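Local coordinates for M152 protein (Murid herpesvirus 1, PDB 4G59), which is an MHC class I-like viral glycoprotein that probably binds host NKG2D ligands of the RAE-1 family and helps infected cells evade natural killer cells, at residues B[8-13]-B[257-262]; B[18-23]-B[100-105]; B[93-98]-B[112-117]; B[176-181]-B[203-208]. All coordinates share one frame; numbering follows the deposited sequence.

Contact 1. Residues B[8-13]-B[257-262]; sequences RIFEDE and GWYATV
Arg8 and Phe10 of edge strand 5-11 pair with Thr261 and Tyr259 of strand 258-264 in a four-stranded antiparallel sheet, half of a beta sandwich consistent with the immunoglobulin-like domain of MHC class I relatives. Two hydrogen-bonded pairs stitch the strands together: Arg8 N gives to Thr261 O and Thr261 N to Arg8 O, then Phe10 N reaches Tyr259 O at 2.7 Å and Tyr259 N returns to Phe10 O at 2.9 Å. These four residues share one face of the sheet. There the Phe10 and Tyr259 rings are nearly parallel, planes 23° apart, but slid until they barely overlap. What sits over the tyrosine face is Phe10 CB, 3.7 Å from the ring centroid, a CH-pi contact. Tyr259 CG lies between its backbone N and carbonyl carbon (chi1 65°), which carries the ring across toward strand 5-11. Thr261 CG2 meets the edge of the Phe10 ring, 3.6 Å from Phe10 CE2. Arg8 bends at chi3 (-85°), laying one guanidinium face over the threonine hydroxyl, Arg8 CZ to Thr261 OG1 3.3 Å, with no hydrogen bond between them. On the other face, Trp258 turns its indole away from strand 5-11, packs on Pro181 and Tyr186, and hydrogen-bonds Asp179 OD1 through NE1. Beside it, Ile9 CG1 lies 4.2 Å from Ala260 CB.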
loop_
_atom_site.group_PDB
_atom_site.type_symbol
_atom_site.label_atom_id
_atom_site.label_comp_id
_atom_site.label_asym_id
_atom_site.label_seq_id
_atom_site.Cartn_x
_atom_site.Cartn_y
_atom_site.Cartn_z
ATOM N N ARG B 8 21.522 -17.363 -6.810
ATOM C CA ARG B 8 21.305 -18.683 -7.393
ATOM C C ARG B 8 19.866 -18.768 -7.892
ATOM O O ARG B 8 18.917 -18.408 -7.178
ATOM C CB ARG B 8 21.584 -19.791 -6.369
ATOM C CG ARG B 8 23.050 -19.946 -5.976
ATOM C CD ARG B 8 23.255 -21.018 -4.897
ATOM N NE ARG B 8 23.068 -20.517 -3.531
ATOM C CZ ARG B 8 22.111 -20.922 -2.696
ATOM N NH1 ARG B 8 21.238 -21.846 -3.066
ATOM N NH2 ARG B 8 22.026 -20.404 -1.479
ATOM N N ILE B 9 19.695 -19.248 -9.114
ATOM C CA ILE B 9 18.363 -19.336 -9.687
ATOM C C ILE B 9 17.899 -20.785 -9.816
ATOM O O ILE B 9 18.614 -21.617 -10.360
ATOM C CB ILE B 9 18.317 -18.606 -11.026
ATOM C CG1 ILE B 9 18.543 -17.127 -10.771
ATOM C CG2 ILE B 9 16.973 -18.828 -11.723
ATOM C CD1 ILE B 9 18.866 -16.332 -12.008
ATOM N N PHE B 10 16.710 -21.085 -9.306
ATOM C CA PHE B 10 16.205 -22.453 -9.323
ATOM C C PHE B 10 14.954 -22.537 -10.177
ATOM O O PHE B 10 13.966 -21.854 -9.924
ATOM C CB PHE B 10 15.929 -22.952 -7.898
ATOM C CG PHE B 10 17.137 -22.898 -6.999
ATOM C CD1 PHE B 10 18.044 -23.956 -6.960
ATOM C CD2 PHE B 10 17.388 -21.785 -6.212
ATOM C CE1 PHE B 10 19.176 -23.901 -6.137
ATOM C CE2 PHE B 10 18.509 -21.732 -5.388
ATOM C CZ PHE B 10 19.400 -22.794 -5.355
ATOM N N GLU B 11 15.018 -23.352 -11.213
ATOM C CA GLU B 11 13.882 -23.542 -12.083
ATOM C C GLU B 11 13.586 -25.018 -12.146
ATOM O O GLU B 11 14.472 -25.812 -12.391
ATOM C CB GLU B 11 14.194 -23.011 -13.479
ATOM C CG GLU B 11 14.777 -21.622 -13.471
ATOM C CD GLU B 11 15.531 -21.289 -14.729
ATOM O OE1 GLU B 11 15.034 -20.480 -15.531
ATOM O OE2 GLU B 11 16.640 -21.818 -14.903
ATOM N N ASP B 12 12.338 -25.391 -11.935
ATOM C CA ASP B 12 11.979 -26.784 -12.073
ATOM C C ASP B 12 11.172 -26.901 -13.341
ATOM O O ASP B 12 11.703 -27.239 -14.390
ATOM C CB ASP B 12 11.155 -27.262 -10.881
ATOM C CG ASP B 12 10.694 -28.697 -11.030
ATOM O OD1 ASP B 12 11.357 -29.462 -11.755
ATOM O OD2 ASP B 12 9.672 -29.064 -10.420
ATOM N N GLU B 13 9.890 -26.594 -13.247
ATOM C CA GLU B 13 9.025 -26.626 -14.404
ATOM C C GLU B 13 8.311 -25.294 -14.487
ATOM O O GLU B 13 7.714 -24.862 -13.512
ATOM C CB GLU B 13 8.019 -27.771 -14.261
ATOM C CG GLU B 13 7.830 -28.591 -15.518
ATOM C CD GLU B 13 7.058 -29.873 -15.293
ATOM O OE1 GLU B 13 6.388 -30.003 -14.257
ATOM O OE2 GLU B 13 7.122 -30.759 -16.161
ATOM N N GLY B 257 7.156 -20.428 -11.355
ATOM C CA GLY B 257 7.795 -21.661 -10.923
ATOM C C GLY B 257 9.286 -21.630 -10.679
ATOM O O GLY B 257 9.875 -22.629 -10.275
ATOM N N TRP B 258 9.903 -20.488 -10.920
ATOM C CA TRP B 258 11.288 -20.308 -10.551
ATOM C C TRP B 258 11.406 -19.571 -9.216
ATOM O O TRP B 258 10.475 -18.874 -8.810
ATOM C CB TRP B 258 12.019 -19.555 -11.656
ATOM C CG TRP B 258 11.544 -18.144 -11.880
ATOM C CD1 TRP B 258 10.644 -17.717 -12.821
ATOM C CD2 TRP B 258 11.974 -16.967 -11.169
ATOM N NE1 TRP B 258 10.494 -16.352 -12.733
ATOM C CE2 TRP B 258 11.300 -15.868 -11.734
ATOM C CE3 TRP B 258 12.871 -16.744 -10.117
ATOM C CZ2 TRP B 258 11.485 -14.557 -11.271
ATOM C CZ3 TRP B 258 13.057 -15.440 -9.656
ATOM C CH2 TRP B 258 12.369 -14.365 -10.235
ATOM N N TYR B 259 12.537 -19.739 -8.522
ATOM C CA TYR B 259 12.842 -18.893 -7.377
ATOM C C TYR B 259 14.324 -18.612 -7.334
ATOM O O TYR B 259 15.119 -19.401 -7.854
ATOM C CB TYR B 259 12.345 -19.499 -6.065
ATOM C CG TYR B 259 13.009 -20.784 -5.641
ATOM C CD1 TYR B 259 14.112 -20.776 -4.793
ATOM C CD2 TYR B 259 12.512 -22.014 -6.058
ATOM C CE1 TYR B 259 14.710 -21.959 -4.382
ATOM C CE2 TYR B 259 13.106 -23.200 -5.656
ATOM C CZ TYR B 259 14.202 -23.165 -4.822
ATOM O OH TYR B 259 14.784 -24.348 -4.431
ATOM N N ALA B 260 14.701 -17.482 -6.731
ATOM C CA ALA B 260 16.105 -17.111 -6.627
ATOM C C ALA B 260 16.483 -16.897 -5.172
ATOM O O ALA B 260 15.700 -16.354 -4.386
ATOM C CB ALA B 260 16.387 -15.858 -7.426
ATOM N N THR B 261 17.683 -17.326 -4.802
ATOM C CA THR B 261 18.179 -17.032 -3.466
ATOM C C THR B 261 19.170 -15.894 -3.636
ATOM O O THR B 261 19.947 -15.877 -4.616
ATOM C CB THR B 261 18.864 -18.246 -2.817
ATOM O OG1 THR B 261 19.939 -18.671 -3.656
ATOM C CG2 THR B 261 17.896 -19.396 -2.683
ATOM N N VAL B 262 19.125 -14.934 -2.711
ATOM C CA VAL B 262 20.045 -13.810 -2.764
ATOM C C VAL B 262 20.667 -13.724 -1.390
ATOM O O VAL B 262 19.946 -13.676 -0.389
ATOM C CB VAL B 262 19.339 -12.479 -3.068
ATOM C CG1 VAL B 262 20.357 -11.434 -3.457
ATOM C CG2 VAL B 262 18.293 -12.635 -4.165
#

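Contact 2. Residues B[18-23]-B[100-105]; sequences CQDLTA and RCKFVP
Ala23 and Cys101 make an antiparallel hydrogen-bonded pair, Ala23 N to Cys101 O 2.9 Å and Cys101 N to Ala23 O 2.8 Å, where strands 22-31 and 95-103 meet in the eight-stranded platform of the MHC class I-like fold. The chain directions from 20 to 23 and from 100 to 103 are 123° apart, so residues before Thr22 splay away from strand 95-103. Phe103 receives two aliphatic groups: Leu21 CD2 comes within 3.8 Å of Phe103 CD2, and Ala23 CB packs near CZ. Helix 161-178 closes over this cluster, Leu164 and Gln165 against Phe103 and Thr169 against Leu21. Cys101 is also tied to Cys108, linking this strand by a disulfide to its hairpin partner. On the other face, the Thr22 hydroxyl gives a hydrogen bond to Asp20 O, 3.0 Å from Thr22 OG1, with the donor 38° above the carbonyl plane. With the hydroxyl held there, CG2 stands opposite the backbone N and meets Arg100, 3.6 Å from Arg100 CG and over the rim of one guanidinium face. Lys102 presses its CG to Leu21 O at 3.5 Å and lies alongside Asp20, both pointing the same way; a final bend at chi4 (-70°) sets NZ. The two charges probably attract, though they stop short of a salt bridge: Lys102 NZ is 4.1 Å from Asp20 OD2.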
loop_
_atom_site.group_PDB
_atom_site.type_symbol
_atom_site.label_atom_id
_atom_site.label_comp_id
_atom_site.label_asym_id
_atom_site.label_seq_id
_atom_site.Cartn_x
_atom_site.Cartn_y
_atom_site.Cartn_z
ATOM N N CYS B 18 -1.720 -18.569 -17.126
ATOM C CA CYS B 18 -2.708 -17.885 -17.958
ATOM C C CYS B 18 -3.990 -18.662 -18.202
ATOM O O CYS B 18 -4.889 -18.177 -18.899
ATOM C CB CYS B 18 -2.086 -17.480 -19.288
ATOM S SG CYS B 18 -0.869 -16.191 -19.094
ATOM N N GLN B 19 -4.089 -19.856 -17.628
ATOM C CA GLN B 19 -5.345 -20.601 -17.701
ATOM C C GLN B 19 -6.305 -20.190 -16.606
ATOM O O GLN B 19 -5.878 -19.707 -15.543
ATOM C CB GLN B 19 -5.111 -22.105 -17.612
ATOM C CG GLN B 19 -4.945 -22.764 -18.959
ATOM C CD GLN B 19 -3.504 -22.915 -19.336
ATOM O OE1 GLN B 19 -2.773 -23.694 -18.721
ATOM N NE2 GLN B 19 -3.072 -22.163 -20.345
ATOM N N ASP B 20 -7.595 -20.408 -16.865
ATOM C CA ASP B 20 -8.660 -20.000 -15.952
ATOM C C ASP B 20 -8.482 -18.545 -15.601
ATOM O O ASP B 20 -8.380 -18.193 -14.427
ATOM C CB ASP B 20 -8.683 -20.875 -14.695
ATOM C CG ASP B 20 -9.134 -22.282 -14.990
ATOM O OD1 ASP B 20 -9.101 -22.670 -16.177
ATOM O OD2 ASP B 20 -9.523 -23.001 -14.046
ATOM N N LEU B 21 -8.416 -17.718 -16.641
ATOM C CA LEU B 21 -8.055 -16.322 -16.491
ATOM C C LEU B 21 -9.096 -15.633 -15.622
ATOM O O LEU B 21 -10.306 -15.846 -15.778
ATOM C CB LEU B 21 -7.889 -15.637 -17.856
ATOM C CG LEU B 21 -7.298 -14.221 -17.858
ATOM C CD1 LEU B 21 -6.445 -13.958 -19.060
ATOM C CD2 LEU B 21 -8.397 -13.179 -17.809
ATOM N N THR B 22 -8.604 -14.852 -14.665
ATOM C CA THR B 22 -9.462 -14.156 -13.718
ATOM C C THR B 22 -8.906 -12.759 -13.463
ATOM O O THR B 22 -7.890 -12.595 -12.790
ATOM C CB THR B 22 -9.603 -14.939 -12.406
ATOM O OG1 THR B 22 -9.960 -16.297 -12.702
ATOM C CG2 THR B 22 -10.681 -14.314 -11.536
ATOM N N ALA B 23 -9.580 -11.764 -14.031
ATOM C CA ALA B 23 -9.177 -10.361 -13.903
ATOM C C ALA B 23 -9.844 -9.714 -12.707
ATOM O O ALA B 23 -11.062 -9.825 -12.547
ATOM C CB ALA B 23 -9.536 -9.589 -15.159
ATOM N N ARG B 100 -13.838 -9.383 -8.949
ATOM C CA ARG B 100 -12.996 -10.478 -9.405
ATOM C C ARG B 100 -13.768 -11.261 -10.461
ATOM O O ARG B 100 -14.732 -11.964 -10.131
ATOM C CB ARG B 100 -12.586 -11.372 -8.245
ATOM C CG ARG B 100 -11.512 -12.369 -8.613
ATOM C CD ARG B 100 -10.820 -12.935 -7.379
ATOM N NE ARG B 100 -10.213 -14.238 -7.639
ATOM C CZ ARG B 100 -10.904 -15.373 -7.645
ATOM N NH1 ARG B 100 -12.213 -15.351 -7.412
ATOM N NH2 ARG B 100 -10.298 -16.525 -7.886
ATOM N N CYS B 101 -13.366 -11.127 -11.730
ATOM C CA CYS B 101 -14.170 -11.682 -12.832
ATOM C C CYS B 101 -13.473 -12.775 -13.631
ATOM O O CYS B 101 -12.330 -12.604 -14.054
ATOM C CB CYS B 101 -14.602 -10.584 -13.810
ATOM S SG CYS B 101 -15.603 -9.257 -13.120
ATOM N N LYS B 102 -14.180 -13.891 -13.831
ATOM C CA LYS B 102 -13.837 -14.888 -14.846
ATOM C C LYS B 102 -14.638 -14.542 -16.095
ATOM O O LYS B 102 -15.840 -14.277 -16.001
ATOM C CB LYS B 102 -14.256 -16.268 -14.369
ATOM C CG LYS B 102 -13.157 -17.295 -14.286
ATOM C CD LYS B 102 -13.607 -18.423 -13.378
ATOM C CE LYS B 102 -12.609 -19.561 -13.322
ATOM N NZ LYS B 102 -12.538 -20.323 -14.609
ATOM N N PHE B 103 -13.994 -14.544 -17.257
ATOM C CA PHE B 103 -14.672 -14.193 -18.497
ATOM C C PHE B 103 -15.388 -15.364 -19.192
ATOM O O PHE B 103 -16.467 -15.176 -19.774
ATOM C CB PHE B 103 -13.691 -13.524 -19.457
ATOM C CG PHE B 103 -13.171 -12.202 -18.960
ATOM C CD1 PHE B 103 -14.033 -11.250 -18.443
ATOM C CD2 PHE B 103 -11.815 -11.920 -19.000
ATOM C CE1 PHE B 103 -13.544 -10.035 -17.980
ATOM C CE2 PHE B 103 -11.320 -10.712 -18.544
ATOM C CZ PHE B 103 -12.181 -9.769 -18.031
ATOM N N VAL B 104 -14.784 -16.553 -19.169
ATOM C CA VAL B 104 -15.419 -17.749 -19.732
ATOM C C VAL B 104 -15.285 -18.956 -18.781
ATOM O O VAL B 104 -14.178 -19.432 -18.503
ATOM C CB VAL B 104 -14.927 -18.085 -21.176
ATOM C CG1 VAL B 104 -15.153 -16.911 -22.123
ATOM C CG2 VAL B 104 -13.470 -18.463 -21.188
ATOM N N PRO B 105 -16.416 -19.411 -18.214
ATOM C CA PRO B 105 -17.748 -18.796 -18.310
ATOM C C PRO B 105 -17.801 -17.500 -17.501
ATOM O O PRO B 105 -17.206 -17.467 -16.427
ATOM C CB PRO B 105 -18.666 -19.829 -17.637
ATOM C CG PRO B 105 -17.822 -21.046 -17.372
ATOM C CD PRO B 105 -16.406 -20.584 -17.323
#

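Contact 3. Residues B[93-98]-B[112-117]; sequences RPVVFE and QMMDGN
Gln112 lays its CG over one face of the Phe97 ring, 3.9 Å from the centroid, in a CH-pi contact. The glutamine chain is extended and runs beside the ring, its amide plane only 16° from the ring plane; Phe80 meets Phe97 edge-to-face. The Arg93 guanidinium has a water in its plane at one edge, which accepts from Arg93 NE at 2.7 Å and donates to Pro94 O and Asp115 OD1. Arg93 NH2 forms a salt bridge with Asp115 OD2, 3.1 Å away and approaching obliquely, though the hydrogen bond within it is weak and bent. Met114 SD sits 3.4 Å from Arg93 NE, the thioether chain crossing the arginine at about a right angle. Asp115 has further partners on another protein chain, a basic side chain at OD1 and a polar one at OD2. Val96 and Met113 join the strands as a hydrogen-bonded pair, Val96 N to Met113 O 2.8 Å and Met113 N to Val96 O 2.9 Å. A type I' turn from Met114 to Asn117 then leads into strand 117-123. Helix 68-89 packs on Val95, Phe97 and Met114, while strands 22-31 and 117-123 flank this hairpin in the sheet.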
loop_
_atom_site.group_PDB
_atom_site.type_symbol
_atom_site.label_atom_id
_atom_site.label_comp_id
_atom_site.label_asym_id
_atom_site.label_seq_id
_atom_site.Cartn_x
_atom_site.Cartn_y
_atom_site.Cartn_z
ATOM N N ARG B 93 -16.041 9.267 3.237
ATOM C CA ARG B 93 -15.069 8.336 3.767
ATOM C C ARG B 93 -14.592 7.453 2.600
ATOM O O ARG B 93 -15.341 7.231 1.625
ATOM C CB ARG B 93 -15.668 7.512 4.903
ATOM C CG ARG B 93 -16.770 6.582 4.455
ATOM C CD ARG B 93 -17.479 5.979 5.654
ATOM N NE ARG B 93 -16.620 5.040 6.354
ATOM C CZ ARG B 93 -16.741 4.730 7.633
ATOM N NH1 ARG B 93 -17.691 5.287 8.356
ATOM N NH2 ARG B 93 -15.912 3.863 8.194
ATOM N N PRO B 94 -13.341 6.975 2.678
ATOM C CA PRO B 94 -12.811 6.163 1.578
ATOM C C PRO B 94 -13.490 4.793 1.541
ATOM O O PRO B 94 -13.910 4.279 2.585
ATOM C CB PRO B 94 -11.318 6.037 1.918
ATOM C CG PRO B 94 -11.251 6.200 3.440
ATOM C CD PRO B 94 -12.358 7.174 3.768
ATOM N N VAL B 95 -13.615 4.229 0.343
ATOM C CA VAL B 95 -14.245 2.925 0.155
ATOM C C VAL B 95 -13.576 2.222 -1.020
ATOM O O VAL B 95 -13.064 2.891 -1.935
ATOM C CB VAL B 95 -15.778 3.061 -0.116
ATOM C CG1 VAL B 95 -16.050 3.948 -1.303
ATOM C CG2 VAL B 95 -16.414 1.711 -0.343
ATOM N N VAL B 96 -13.552 0.887 -1.005
ATOM C CA VAL B 96 -13.029 0.144 -2.165
ATOM C C VAL B 96 -14.057 -0.842 -2.702
ATOM O O VAL B 96 -14.727 -1.535 -1.930
ATOM C CB VAL B 96 -11.707 -0.642 -1.841
ATOM C CG1 VAL B 96 -11.111 -1.282 -3.111
ATOM C CG2 VAL B 96 -10.687 0.247 -1.179
ATOM N N PHE B 97 -14.156 -0.928 -4.025
ATOM C CA PHE B 97 -14.890 -2.029 -4.659
ATOM C C PHE B 97 -13.968 -2.904 -5.491
ATOM O O PHE B 97 -13.190 -2.410 -6.318
ATOM C CB PHE B 97 -16.044 -1.501 -5.520
ATOM C CG PHE B 97 -17.249 -1.127 -4.715
ATOM C CD1 PHE B 97 -18.242 -2.078 -4.445
ATOM C CD2 PHE B 97 -17.384 0.152 -4.181
ATOM C CE1 PHE B 97 -19.355 -1.758 -3.685
ATOM C CE2 PHE B 97 -18.512 0.467 -3.406
ATOM C CZ PHE B 97 -19.495 -0.496 -3.168
ATOM N N GLU B 98 -14.077 -4.208 -5.280
ATOM C CA GLU B 98 -13.233 -5.174 -5.965
ATOM C C GLU B 98 -14.092 -6.137 -6.785
ATOM O O GLU B 98 -14.918 -6.871 -6.221
ATOM C CB GLU B 98 -12.460 -5.946 -4.918
ATOM C CG GLU B 98 -11.368 -6.809 -5.443
ATOM C CD GLU B 98 -10.352 -7.104 -4.368
ATOM O OE1 GLU B 98 -9.943 -6.147 -3.664
ATOM O OE2 GLU B 98 -9.987 -8.292 -4.228
ATOM N N GLN B 112 -16.575 -5.356 -1.176
ATOM C CA GLN B 112 -16.635 -3.959 -0.744
ATOM C C GLN B 112 -15.838 -3.867 0.546
ATOM O O GLN B 112 -16.088 -4.643 1.479
ATOM C CB GLN B 112 -18.091 -3.540 -0.479
ATOM C CG GLN B 112 -18.317 -2.043 -0.200
ATOM C CD GLN B 112 -19.755 -1.730 0.254
ATOM O OE1 GLN B 112 -20.643 -2.589 0.200
ATOM N NE2 GLN B 112 -19.975 -0.505 0.713
ATOM N N MET B 113 -14.875 -2.943 0.601
ATOM C CA MET B 113 -14.103 -2.749 1.822
ATOM C C MET B 113 -14.093 -1.306 2.310
ATOM O O MET B 113 -14.009 -0.362 1.508
ATOM C CB MET B 113 -12.664 -3.252 1.666
ATOM C CG MET B 113 -12.540 -4.725 1.381
ATOM S SD MET B 113 -12.477 -5.063 -0.392
ATOM C CE MET B 113 -11.387 -6.501 -0.374
ATOM N N MET B 114 -14.172 -1.149 3.626
ATOM C CA MET B 114 -13.964 0.154 4.252
ATOM C C MET B 114 -12.949 0.045 5.370
ATOM O O MET B 114 -13.092 -0.807 6.251
ATOM C CB MET B 114 -15.271 0.733 4.814
ATOM C CG MET B 114 -16.149 1.405 3.763
ATOM S SD MET B 114 -17.519 2.418 4.397
ATOM C CE MET B 114 -18.271 2.697 2.799
ATOM N N ASP B 115 -11.926 0.898 5.334
ATOM C CA ASP B 115 -10.957 0.966 6.432
ATOM C C ASP B 115 -10.302 -0.373 6.800
ATOM O O ASP B 115 -10.180 -0.710 7.986
ATOM C CB ASP B 115 -11.603 1.621 7.668
ATOM C CG ASP B 115 -12.056 3.047 7.394
ATOM O OD1 ASP B 115 -11.615 3.623 6.387
ATOM O OD2 ASP B 115 -12.836 3.607 8.184
ATOM N N GLY B 116 -9.890 -1.130 5.785
ATOM C CA GLY B 116 -9.270 -2.424 6.008
ATOM C C GLY B 116 -10.248 -3.567 6.262
ATOM O O GLY B 116 -9.840 -4.723 6.322
ATOM N N ASN B 117 -11.530 -3.255 6.421
ATOM C CA ASN B 117 -12.537 -4.279 6.721
ATOM C C ASN B 117 -13.374 -4.611 5.499
ATOM O O ASN B 117 -13.869 -3.703 4.838
ATOM C CB ASN B 117 -13.498 -3.807 7.831
ATOM C CG ASN B 117 -12.813 -3.601 9.172
ATOM O OD1 ASN B 117 -12.095 -4.475 9.669
ATOM N ND2 ASN B 117 -13.040 -2.429 9.771
HETATM O O HOH W 1 -14.198 4.289 5.303
#

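Contact 4. Residues B[176-181]-B[203-208]; sequences VAMDNP and TQVPLA
Asp179 sets its largely buried carboxylate against a methyl group, Asp179 CG lying 3.7 Å from Leu207 CD1, and no hydrogen bond joins the two segments. This is the C-terminal end of the long helix 161-178 of the MHC class I-like platform, resting on the loop between strands 196-203 and 210-213. The carboxylate is satisfied from other directions: OD2 takes a hydrogen bond from Thr256 and a salt bridge from Arg14, which probably stabilise its negative charge. With CG opposite the backbone N (chi1 165°), the carboxylate is carried to the leucine methyl; Asp179 CB, placed by the backbone, meets Val205 CG1 at 3.9 Å. The loop is folded by an inverse gamma turn centred on Pro206, closed by Leu207 N to Val205 O at 2.8 Å. That turn lets Val205 and Leu207 both aim their side chains at the helix end, where Ile175 also packs on them. Met178 slides past Val205 in the opposite direction, and Trp61 packs on the methionine as well. A bend at chi3 (-39°) brings the methionine methyl onto the loop: Met178 CE is 3.7 Å from Val205 CG2 and 3.3 Å from Gln204 O.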
loop_
_atom_site.group_PDB
_atom_site.type_symbol
_atom_site.label_atom_id
_atom_site.label_comp_id
_atom_site.label_asym_id
_atom_site.label_seq_id
_atom_site.Cartn_x
_atom_site.Cartn_y
_atom_site.Cartn_z
ATOM N N VAL B 176 4.127 -13.942 -19.228
ATOM C CA VAL B 176 4.764 -15.255 -19.209
ATOM C C VAL B 176 5.971 -15.262 -20.145
ATOM O O VAL B 176 7.036 -15.737 -19.771
ATOM C CB VAL B 176 3.749 -16.345 -19.596
ATOM C CG1 VAL B 176 4.437 -17.573 -20.165
ATOM C CG2 VAL B 176 2.932 -16.718 -18.395
ATOM N N ALA B 177 5.804 -14.682 -21.339
ATOM C CA ALA B 177 6.858 -14.645 -22.372
ATOM C C ALA B 177 8.085 -13.827 -22.002
ATOM O O ALA B 177 9.179 -14.116 -22.484
ATOM C CB ALA B 177 6.296 -14.133 -23.741
ATOM N N MET B 178 7.909 -12.780 -21.198
ATOM C CA MET B 178 9.037 -11.884 -20.910
ATOM C C MET B 178 9.725 -12.334 -19.656
ATOM O O MET B 178 10.820 -11.875 -19.349
ATOM C CB MET B 178 8.585 -10.443 -20.688
ATOM C CG MET B 178 7.869 -9.787 -21.830
ATOM S SD MET B 178 7.725 -8.014 -21.548
ATOM C CE MET B 178 7.377 -7.948 -19.797
ATOM N N ASP B 179 9.060 -13.215 -18.918
ATOM C CA ASP B 179 9.509 -13.584 -17.583
ATOM C C ASP B 179 10.785 -14.414 -17.612
ATOM O O ASP B 179 10.784 -15.599 -17.944
ATOM C CB ASP B 179 8.398 -14.325 -16.827
ATOM C CG ASP B 179 8.899 -15.037 -15.591
ATOM O OD1 ASP B 179 9.720 -14.468 -14.843
ATOM O OD2 ASP B 179 8.448 -16.173 -15.371
ATOM N N ASN B 180 11.869 -13.768 -17.230
ATOM C CA ASN B 180 13.167 -14.379 -17.215
ATOM C C ASN B 180 13.917 -13.877 -15.995
ATOM O O ASN B 180 14.336 -12.728 -15.968
ATOM C CB ASN B 180 13.909 -13.996 -18.490
ATOM C CG ASN B 180 15.263 -14.658 -18.593
ATOM O OD1 ASN B 180 15.909 -14.966 -17.580
ATOM N ND2 ASN B 180 15.706 -14.880 -19.821
ATOM N N PRO B 181 14.134 -14.758 -15.006
ATOM C CA PRO B 181 14.781 -14.395 -13.736
ATOM C C PRO B 181 16.150 -13.758 -13.956
ATOM O O PRO B 181 16.610 -13.018 -13.086
ATOM C CB PRO B 181 14.994 -15.747 -13.032
ATOM C CG PRO B 181 14.234 -16.765 -13.813
ATOM C CD PRO B 181 14.018 -16.216 -15.191
ATOM N N THR B 203 12.426 -5.252 -11.806
ATOM C CA THR B 203 11.968 -6.089 -12.901
ATOM C C THR B 203 10.921 -5.345 -13.715
ATOM O O THR B 203 10.351 -4.356 -13.238
ATOM C CB THR B 203 11.382 -7.410 -12.347
ATOM O OG1 THR B 203 11.133 -8.335 -13.415
ATOM C CG2 THR B 203 10.075 -7.159 -11.523
ATOM N N GLN B 204 10.668 -5.816 -14.935
ATOM C CA GLN B 204 9.656 -5.211 -15.810
ATOM C C GLN B 204 8.525 -6.192 -16.108
ATOM O O GLN B 204 7.781 -6.043 -17.085
ATOM C CB GLN B 204 10.300 -4.777 -17.119
ATOM C CG GLN B 204 11.342 -3.655 -16.974
ATOM C CD GLN B 204 12.007 -3.308 -18.308
ATOM O OE1 GLN B 204 11.541 -3.722 -19.374
ATOM N NE2 GLN B 204 13.098 -2.554 -18.250
ATOM N N VAL B 205 8.422 -7.206 -15.260
ATOM C CA VAL B 205 7.493 -8.300 -15.457
ATOM C C VAL B 205 6.573 -8.379 -14.244
ATOM O O VAL B 205 6.989 -8.815 -13.173
ATOM C CB VAL B 205 8.252 -9.609 -15.627
ATOM C CG1 VAL B 205 7.287 -10.802 -15.688
ATOM C CG2 VAL B 205 9.095 -9.539 -16.884
ATOM N N PRO B 206 5.316 -7.946 -14.414
ATOM C CA PRO B 206 4.402 -7.799 -13.275
ATOM C C PRO B 206 3.829 -9.106 -12.735
ATOM O O PRO B 206 2.625 -9.374 -12.890
ATOM C CB PRO B 206 3.263 -6.938 -13.848
ATOM C CG PRO B 206 3.288 -7.226 -15.379
ATOM C CD PRO B 206 4.761 -7.391 -15.674
ATOM N N LEU B 207 4.646 -9.892 -12.053
ATOM C CA LEU B 207 4.121 -11.100 -11.408
ATOM C C LEU B 207 3.949 -10.903 -9.904
ATOM O O LEU B 207 4.574 -10.015 -9.299
ATOM C CB LEU B 207 5.018 -12.308 -11.698
ATOM C CG LEU B 207 5.014 -12.770 -13.151
ATOM C CD1 LEU B 207 6.221 -13.647 -13.479
ATOM C CD2 LEU B 207 3.683 -13.503 -13.442
ATOM N N ALA B 208 3.092 -11.722 -9.295
ATOM C CA ALA B 208 2.919 -11.651 -7.842
ATOM C C ALA B 208 4.059 -12.354 -7.125
ATOM O O ALA B 208 3.894 -13.441 -6.596
ATOM C CB ALA B 208 1.584 -12.219 -7.411
#

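Overall arrangement
Contacts 2 and 3 share strand 95-103 of the eight-stranded platform, with centres about 23 Å apart, and their segments alternate along the chain. Contact 4 comes later, where helix 161-178 leaves the platform. It touches contact 1, the two centres about 13 Å apart, through Trp258 and Pro181. Contact 1 closes the chain, pairing the N-terminal strand 5-11 with the C-terminal strand 258-264, so the other three are nested within its loop. Contacts 1 and 3 lie on opposite sides of the chain's centre, their own centres about 36 Å apart. The N-terminal strand thus completes a sheet of the C-terminal domain, which meets the platform at contact 4, while contact 3 lies beside another protein chain.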